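PDB 2IM5: nicotinate phosphoribosyltransferase from Porphyromonas gingivalis, which probably catalyses the ATP-dependent formation of nicotinate ribonucleotide from nicotinate and phosphoribosyl diphosphate, a step of NAD biosynthesis. Local coordinates for residues Tyr230-Glu234 and Phe261-His265; Glu280-Glu284 and Leu319-Ile324. All coordinates share one frame; numbering follows the deposited sequence.

In the fold
Followed from the N terminus, the chain runs through helix 228-240, strand 246-248 and helix 254-260 before contact 1 ties helix 228-240, which precedes strand 246-248, to the start of helix 263-268, which precedes strand 271-274. Then come helix 279-292, strand 301-304 and helix 310-320; contact 2 ties helix 279-292 to the C-terminal end and exit turn of helix 310-320. The first loop closes before the second opens, so the two lie in series and neither nest nor cross. Strands 246-248, 271-274, 301-304 and 325-330 are successive neighbours in one parallel sheet, consistent with the family's TIM-barrel clan. The centres of contacts 1 and 2 are 22 Å apart.

Contact 1: residues Tyr230-Glu234 and Phe261-His265; sequences YVAME and FSKKH
His265 sets its imidazole ring among Tyr230, Met233 and Glu234, side chains from one turn of helix 228-240, joining the start of helix 263-268 to it. In a histidine-carboxylate hydrogen bond, His265 NE2 donates to Glu234 OE2 over 2.7 Å, nearly straight at 168°. The acceptor lies close to the imidazole plane, whereas the histidine meets the carboxylate on its anti side and somewhat out of its plane. A bend at chi2 of Glu234 (-76°) folds the carboxylate back to this edge. Met233 CB stands over one imidazole face, 4.0 Å from the centroid of the His265 ring, in a CH-pi contact. Met233 SD lies obliquely to that ring, 3.7 Å from His265 ND1, and a turn at chi3 carries Met233 CE to 3.7 Å from Phe261 CE1, a Met-aromatic contact; Phe269 also touches Met233. Tyr230 CD1 and CE1 each come within 3.5 Å of His265 CE1, the ring planes inclined by 37°. Farther out, Lys264 NZ makes a weak hydrogen bond to Tyr230 OH at 3.4 Å and a long salt bridge to Glu234 OE2 at 3.6 Å. Ser262 OG, at the N-cap of helix 263-268, accepts from His265 N at 3.2 Å, fixing the backbone that carries the imidazole. With NE2 as donor and Lys264 nearby, Glu234 is probably a carboxylate, and its charge would tend to favour a protonated imidazole.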
ATOM      1  N   TYR A 230      -4.370  18.493  -4.254  1.00 13.34           N
ATOM      2  CA  TYR A 230      -3.633  19.630  -3.699  1.00 15.79           C
ATOM      3  C   TYR A 230      -3.579  19.649  -2.168  1.00 15.40           C
ATOM      4  O   TYR A 230      -2.503  19.745  -1.580  1.00 14.73           O
ATOM      5  CB  TYR A 230      -4.231  20.949  -4.193  1.00 15.51           C
ATOM      6  CG  TYR A 230      -3.440  22.152  -3.739  1.00 20.55           C
ATOM      7  CD1 TYR A 230      -2.309  22.579  -4.442  1.00 22.83           C
ATOM      8  CD2 TYR A 230      -3.790  22.833  -2.573  1.00 21.47           C
ATOM      9  CE1 TYR A 230      -1.549  23.659  -3.991  1.00 26.17           C
ATOM     10  CE2 TYR A 230      -3.041  23.906  -2.111  1.00 25.08           C
ATOM     11  CZ  TYR A 230      -1.923  24.316  -2.822  1.00 27.11           C
ATOM     12  OH  TYR A 230      -1.194  25.385  -2.359  1.00 31.35           O
ATOM     13  N   VAL A 231      -4.740  19.569  -1.522  1.00 16.45           N
ATOM     14  CA  VAL A 231      -4.780  19.587  -0.060  1.00 17.08           C
ATOM     15  C   VAL A 231      -4.120  18.345   0.550  1.00 16.64           C
ATOM     16  O   VAL A 231      -3.516  18.418   1.626  1.00 17.58           O
ATOM     17  CB  VAL A 231      -6.221  19.702   0.450  1.00 18.04           C
ATOM     18  CG1 VAL A 231      -6.225  19.854   1.969  1.00 20.27           C
ATOM     19  CG2 VAL A 231      -6.893  20.905  -0.187  1.00 19.11           C
ATOM     20  N   ALA A 232      -4.237  17.206  -0.126  1.00 13.46           N
ATOM     21  CA  ALA A 232      -3.609  15.986   0.370  1.00 13.85           C
ATOM     22  C   ALA A 232      -2.083  16.183   0.417  1.00 12.40           C
ATOM     23  O   ALA A 232      -1.434  15.813   1.393  1.00 11.66           O
ATOM     24  CB  ALA A 232      -3.962  14.802  -0.530  1.00 12.84           C
ATOM     25  N   MET A 233      -1.521  16.775  -0.634  1.00 12.31           N
ATOM     26  CA  MET A 233      -0.079  17.021  -0.676  1.00 14.03           C
ATOM     27  C   MET A 233       0.338  18.064   0.379  1.00 15.03           C
ATOM     28  O   MET A 233       1.349  17.889   1.056  1.00 13.36           O
ATOM     29  CB  MET A 233       0.360  17.488  -2.078  1.00 13.92           C
ATOM     30  CG  MET A 233       0.376  16.386  -3.151  1.00 16.78           C
ATOM     31  SD  MET A 233       1.050  16.932  -4.759  1.00 11.49           S
ATOM     32  CE  MET A 233       2.387  15.995  -4.863  1.00 20.62           C
ATOM     33  N   GLU A 234      -0.436  19.143   0.513  1.00 14.68           N
ATOM     34  CA  GLU A 234      -0.120  20.175   1.499  1.00 17.64           C
ATOM     35  C   GLU A 234      -0.154  19.597   2.912  1.00 18.34           C
ATOM     36  O   GLU A 234       0.700  19.921   3.737  1.00 17.91           O
ATOM     37  CB  GLU A 234      -1.102  21.349   1.403  1.00 20.65           C
ATOM     38  CG  GLU A 234      -0.865  22.260   0.210  1.00 25.05           C
ATOM     39  CD  GLU A 234       0.339  23.176   0.411  1.00 28.97           C
ATOM     40  OE1 GLU A 234       0.198  24.201   1.110  1.00 31.09           O
ATOM     41  OE2 GLU A 234       1.426  22.868  -0.118  1.00 27.78           O
ATOM     42  N   PHE A 261      -1.212  19.933 -11.072  1.00 25.31           N
ATOM     43  CA  PHE A 261       0.067  19.811 -10.370  1.00 22.99           C
ATOM     44  C   PHE A 261       0.742  21.181 -10.324  1.00 22.02           C
ATOM     45  O   PHE A 261       1.112  21.731 -11.354  1.00 21.58           O
ATOM     46  CB  PHE A 261       0.944  18.795 -11.112  1.00 21.25           C
ATOM     47  CG  PHE A 261       2.078  18.241 -10.299  1.00 21.13           C
ATOM     48  CD1 PHE A 261       2.020  18.216  -8.914  1.00 18.96           C
ATOM     49  CD2 PHE A 261       3.178  17.665 -10.934  1.00 20.70           C
ATOM     50  CE1 PHE A 261       3.033  17.624  -8.168  1.00 21.17           C
ATOM     51  CE2 PHE A 261       4.195  17.070 -10.197  1.00 20.53           C
ATOM     52  CZ  PHE A 261       4.123  17.047  -8.812  1.00 20.20           C
ATOM     53  N   SER A 262       0.897  21.734  -9.128  1.00 21.63           N
ATOM     54  CA  SER A 262       1.503  23.055  -8.993  1.00 24.44           C
ATOM     55  C   SER A 262       3.022  23.007  -9.073  1.00 23.46           C
ATOM     56  O   SER A 262       3.642  22.001  -8.741  1.00 25.35           O
ATOM     57  CB  SER A 262       1.092  23.699  -7.667  1.00 24.92           C
ATOM     58  OG  SER A 262       1.803  23.115  -6.583  1.00 26.60           O
ATOM     59  N   LYS A 263       3.616  24.107  -9.512  1.00 23.21           N
ATOM     60  CA  LYS A 263       5.065  24.199  -9.628  1.00 23.21           C
ATOM     61  C   LYS A 263       5.736  23.929  -8.281  1.00 21.75           C
ATOM     62  O   LYS A 263       6.756  23.248  -8.213  1.00 20.18           O
ATOM     63  CB  LYS A 263       5.465  25.589 -10.129  1.00 25.18           C
ATOM     64  CG  LYS A 263       6.947  25.728 -10.422  1.00 28.23           C
ATOM     65  CD  LYS A 263       7.271  27.085 -11.022  1.00 32.33           C
ATOM     66  CE  LYS A 263       8.774  27.243 -11.244  1.00 34.07           C
ATOM     67  NZ  LYS A 263       9.318  26.259 -12.225  1.00 34.41           N
ATOM     68  N   LYS A 264       5.156  24.474  -7.215  1.00 20.46           N
ATOM     69  CA  LYS A 264       5.691  24.292  -5.869  1.00 21.67           C
ATOM     70  C   LYS A 264       5.806  22.815  -5.488  1.00 20.41           C
ATOM     71  O   LYS A 264       6.854  22.360  -5.013  1.00 20.43           O
ATOM     72  CB  LYS A 264       4.801  25.013  -4.861  1.00 24.68           C
ATOM     73  CG  LYS A 264       5.265  24.893  -3.431  1.00 30.80           C
ATOM     74  CD  LYS A 264       4.382  25.719  -2.490  1.00 34.76           C
ATOM     75  CE  LYS A 264       2.940  25.245  -2.501  1.00 36.59           C
ATOM     76  NZ  LYS A 264       2.081  26.113  -1.637  1.00 41.27           N
ATOM     77  N   HIS A 265       4.725  22.070  -5.692  1.00 17.72           N
ATOM     78  CA  HIS A 265       4.722  20.652  -5.375  1.00 17.67           C
ATOM     79  C   HIS A 265       5.618  19.856  -6.323  1.00 16.42           C
ATOM     80  O   HIS A 265       6.307  18.927  -5.903  1.00 14.85           O
ATOM     81  CB  HIS A 265       3.288  20.124  -5.404  1.00 17.33           C
ATOM     82  CG  HIS A 265       2.454  20.618  -4.266  1.00 16.99           C
ATOM     83  ND1 HIS A 265       1.077  20.597  -4.284  1.00 16.68           N
ATOM     84  CD2 HIS A 265       2.806  21.157  -3.074  1.00 16.21           C
ATOM     85  CE1 HIS A 265       0.617  21.105  -3.153  1.00 17.88           C
ATOM     86  NE2 HIS A 265       1.648  21.453  -2.403  1.00 16.69           N
TER

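Contact 2: residues Glu280-Glu284 and Leu319-Ile324; sequences EIFIE and LCAGRI
Ile283 reaches from helix 279-292 into the end of helix 310-320, its two branches dividing at CB. Ile283 CG1 continues outward, 4.2 Å from Cys320 SG, and chi2 near 170° extends the chain to CD1. Ile283 CD1 lies 3.5 Å from Cys320 SG and 3.8 Å from Leu319 CB. The other branch, CG2, sits anti to the backbone N and faces the exit turn: Ile283 CG2 comes obliquely to the Arg323 guanidinium, 3.7 Å from Arg323 NH1, and Ile324 CG2 is more distant. One helical turn back, Glu280 CB receives Leu319 CD2 at 3.8 Å, extending the apolar seam toward the surface. Beside Ile283, Arg323 and Glu284 form a two-pronged salt bridge. Arg323 NH2 donates to Glu284 OE1 over 3.1 Å at 163°, on the syn side but well tilted out of the carboxylate plane, while NH1 faces OE2 at a separation too short to be taken literally. The planes of the two groups differ by only 24°, and bends at chi2 of Glu284 and chi3 of Arg323 bring them together. Cys320 O, accepting from both Arg323 N and Ile324 N, holds the turn that presents the arginine. Behind the seam, Ile283 and Cys320 both touch Phe304 of strand 301-304, while Ile324, about to enter strand 325-330, touches Ile302; helices 279-292 and 310-320 thus pack together against the parallel sheet.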
ATOM      1  N   GLU A 280       4.528   3.430 -20.205  1.00 30.45           N
ATOM      2  CA  GLU A 280       5.094   4.295 -21.235  1.00 31.19           C
ATOM      3  C   GLU A 280       4.265   5.565 -21.396  1.00 30.33           C
ATOM      4  O   GLU A 280       4.803   6.653 -21.599  1.00 28.60           O
ATOM      5  CB  GLU A 280       5.175   3.543 -22.566  1.00 34.62           C
ATOM      6  CG  GLU A 280       5.653   4.384 -23.735  1.00 37.63           C
ATOM      7  CD  GLU A 280       6.277   3.541 -24.845  1.00 41.97           C
ATOM      8  OE1 GLU A 280       5.820   2.397 -25.065  1.00 42.98           O
ATOM      9  OE2 GLU A 280       7.222   4.031 -25.504  1.00 44.18           O
ATOM     10  N   ILE A 281       2.947   5.426 -21.306  1.00 30.06           N
ATOM     11  CA  ILE A 281       2.065   6.579 -21.414  1.00 29.36           C
ATOM     12  C   ILE A 281       2.254   7.472 -20.183  1.00 29.12           C
ATOM     13  O   ILE A 281       2.274   8.698 -20.292  1.00 28.27           O
ATOM     14  CB  ILE A 281       0.590   6.131 -21.524  1.00 30.95           C
ATOM     15  CG1 ILE A 281       0.358   5.506 -22.904  1.00 31.34           C
ATOM     16  CG2 ILE A 281      -0.348   7.312 -21.305  1.00 29.53           C
ATOM     17  CD1 ILE A 281      -1.009   4.894 -23.078  1.00 35.48           C
ATOM     18  N   PHE A 282       2.409   6.851 -19.018  1.00 27.78           N
ATOM     19  CA  PHE A 282       2.606   7.599 -17.782  1.00 26.39           C
ATOM     20  C   PHE A 282       3.908   8.401 -17.867  1.00 26.22           C
ATOM     21  O   PHE A 282       3.955   9.571 -17.480  1.00 25.60           O
ATOM     22  CB  PHE A 282       2.681   6.647 -16.587  1.00 26.00           C
ATOM     23  CG  PHE A 282       2.850   7.348 -15.272  1.00 26.55           C
ATOM     24  CD1 PHE A 282       1.738   7.789 -14.554  1.00 26.80           C
ATOM     25  CD2 PHE A 282       4.124   7.588 -14.758  1.00 24.67           C
ATOM     26  CE1 PHE A 282       1.891   8.461 -13.337  1.00 26.45           C
ATOM     27  CE2 PHE A 282       4.290   8.257 -13.551  1.00 25.85           C
ATOM     28  CZ  PHE A 282       3.171   8.695 -12.835  1.00 26.11           C
ATOM     29  N   ILE A 283       4.965   7.771 -18.372  1.00 25.57           N
ATOM     30  CA  ILE A 283       6.256   8.442 -18.493  1.00 24.84           C
ATOM     31  C   ILE A 283       6.154   9.707 -19.347  1.00 24.99           C
ATOM     32  O   ILE A 283       6.714  10.751 -18.992  1.00 24.51           O
ATOM     33  CB  ILE A 283       7.316   7.490 -19.087  1.00 24.94           C
ATOM     34  CG1 ILE A 283       7.556   6.332 -18.113  1.00 25.07           C
ATOM     35  CG2 ILE A 283       8.605   8.245 -19.362  1.00 25.31           C
ATOM     36  CD1 ILE A 283       8.394   5.205 -18.670  1.00 26.63           C
ATOM     37  N   GLU A 284       5.432   9.623 -20.461  1.00 25.90           N
ATOM     38  CA  GLU A 284       5.255  10.779 -21.347  1.00 27.74           C
ATOM     39  C   GLU A 284       4.547  11.924 -20.632  1.00 27.17           C
ATOM     40  O   GLU A 284       4.994  13.069 -20.692  1.00 27.41           O
ATOM     41  CB  GLU A 284       4.430  10.416 -22.587  1.00 31.20           C
ATOM     42  CG  GLU A 284       5.065   9.395 -23.506  1.00 39.70           C
ATOM     43  CD  GLU A 284       6.502   9.735 -23.849  1.00 44.27           C
ATOM     44  OE1 GLU A 284       6.775  10.897 -24.235  1.00 47.73           O
ATOM     45  OE2 GLU A 284       7.356   8.830 -23.732  1.00 46.93           O
ATOM     46  N   LEU A 319      12.678   2.207 -21.027  1.00 34.42           N
ATOM     47  CA  LEU A 319      11.823   3.322 -21.418  1.00 33.56           C
ATOM     48  C   LEU A 319      12.216   4.627 -20.725  1.00 32.88           C
ATOM     49  O   LEU A 319      12.081   5.706 -21.303  1.00 33.19           O
ATOM     50  CB  LEU A 319      10.366   3.004 -21.080  1.00 35.77           C
ATOM     51  CG  LEU A 319       9.503   2.249 -22.096  1.00 37.44           C
ATOM     52  CD1 LEU A 319      10.308   1.165 -22.786  1.00 39.09           C
ATOM     53  CD2 LEU A 319       8.294   1.662 -21.375  1.00 36.12           C
ATOM     54  N   CYS A 320      12.703   4.525 -19.490  1.00 30.68           N
ATOM     55  CA  CYS A 320      13.093   5.703 -18.724  1.00 29.35           C
ATOM     56  C   CYS A 320      14.494   6.214 -19.018  1.00 29.28           C
ATOM     57  O   CYS A 320      14.790   7.381 -18.771  1.00 29.41           O
ATOM     58  CB  CYS A 320      12.985   5.412 -17.225  1.00 28.28           C
ATOM     59  SG  CYS A 320      11.302   5.167 -16.648  1.00 27.96           S
ATOM     60  N   ALA A 321      15.354   5.340 -19.534  1.00 28.59           N
ATOM     61  CA  ALA A 321      16.738   5.704 -19.827  1.00 28.17           C
ATOM     62  C   ALA A 321      16.878   7.068 -20.494  1.00 28.03           C
ATOM     63  O   ALA A 321      16.298   7.316 -21.547  1.00 29.13           O
ATOM     64  CB  ALA A 321      17.379   4.632 -20.694  1.00 27.45           C
ATOM     65  N   GLY A 322      17.638   7.951 -19.859  1.00 29.48           N
ATOM     66  CA  GLY A 322      17.870   9.277 -20.400  1.00 28.96           C
ATOM     67  C   GLY A 322      16.734  10.279 -20.285  1.00 30.27           C
ATOM     68  O   GLY A 322      16.843  11.383 -20.811  1.00 30.87           O
ATOM     69  N   ARG A 323      15.651   9.926 -19.597  1.00 29.72           N
ATOM     70  CA  ARG A 323      14.529  10.850 -19.475  1.00 28.38           C
ATOM     71  C   ARG A 323      14.164  11.179 -18.028  1.00 28.15           C
ATOM     72  O   ARG A 323      13.935  12.337 -17.674  1.00 27.69           O
ATOM     73  CB  ARG A 323      13.306  10.270 -20.173  1.00 30.16           C
ATOM     74  CG  ARG A 323      13.608   9.638 -21.514  1.00 33.37           C
ATOM     75  CD  ARG A 323      12.325   9.224 -22.194  1.00 34.61           C
ATOM     76  NE  ARG A 323      11.534  10.393 -22.553  1.00 37.68           N
ATOM     77  CZ  ARG A 323      10.243  10.352 -22.859  1.00 39.18           C
ATOM     78  NH1 ARG A 323       9.603   9.188 -22.842  1.00 37.91           N
ATOM     79  NH2 ARG A 323       9.601  11.472 -23.186  1.00 39.03           N
ATOM     80  N   ILE A 324      14.114  10.154 -17.191  1.00 26.86           N
ATOM     81  CA  ILE A 324      13.749  10.336 -15.795  1.00 24.97           C
ATOM     82  C   ILE A 324      14.225   9.093 -15.054  1.00 24.05           C
ATOM     83  O   ILE A 324      14.314   8.020 -15.645  1.00 23.59           O
ATOM     84  CB  ILE A 324      12.206  10.500 -15.682  1.00 24.06           C
ATOM     85  CG1 ILE A 324      11.795  10.858 -14.249  1.00 23.46           C
ATOM     86  CG2 ILE A 324      11.518   9.218 -16.144  1.00 22.97           C
ATOM     87  CD1 ILE A 324      10.360  11.348 -14.157  1.00 20.50           C
TER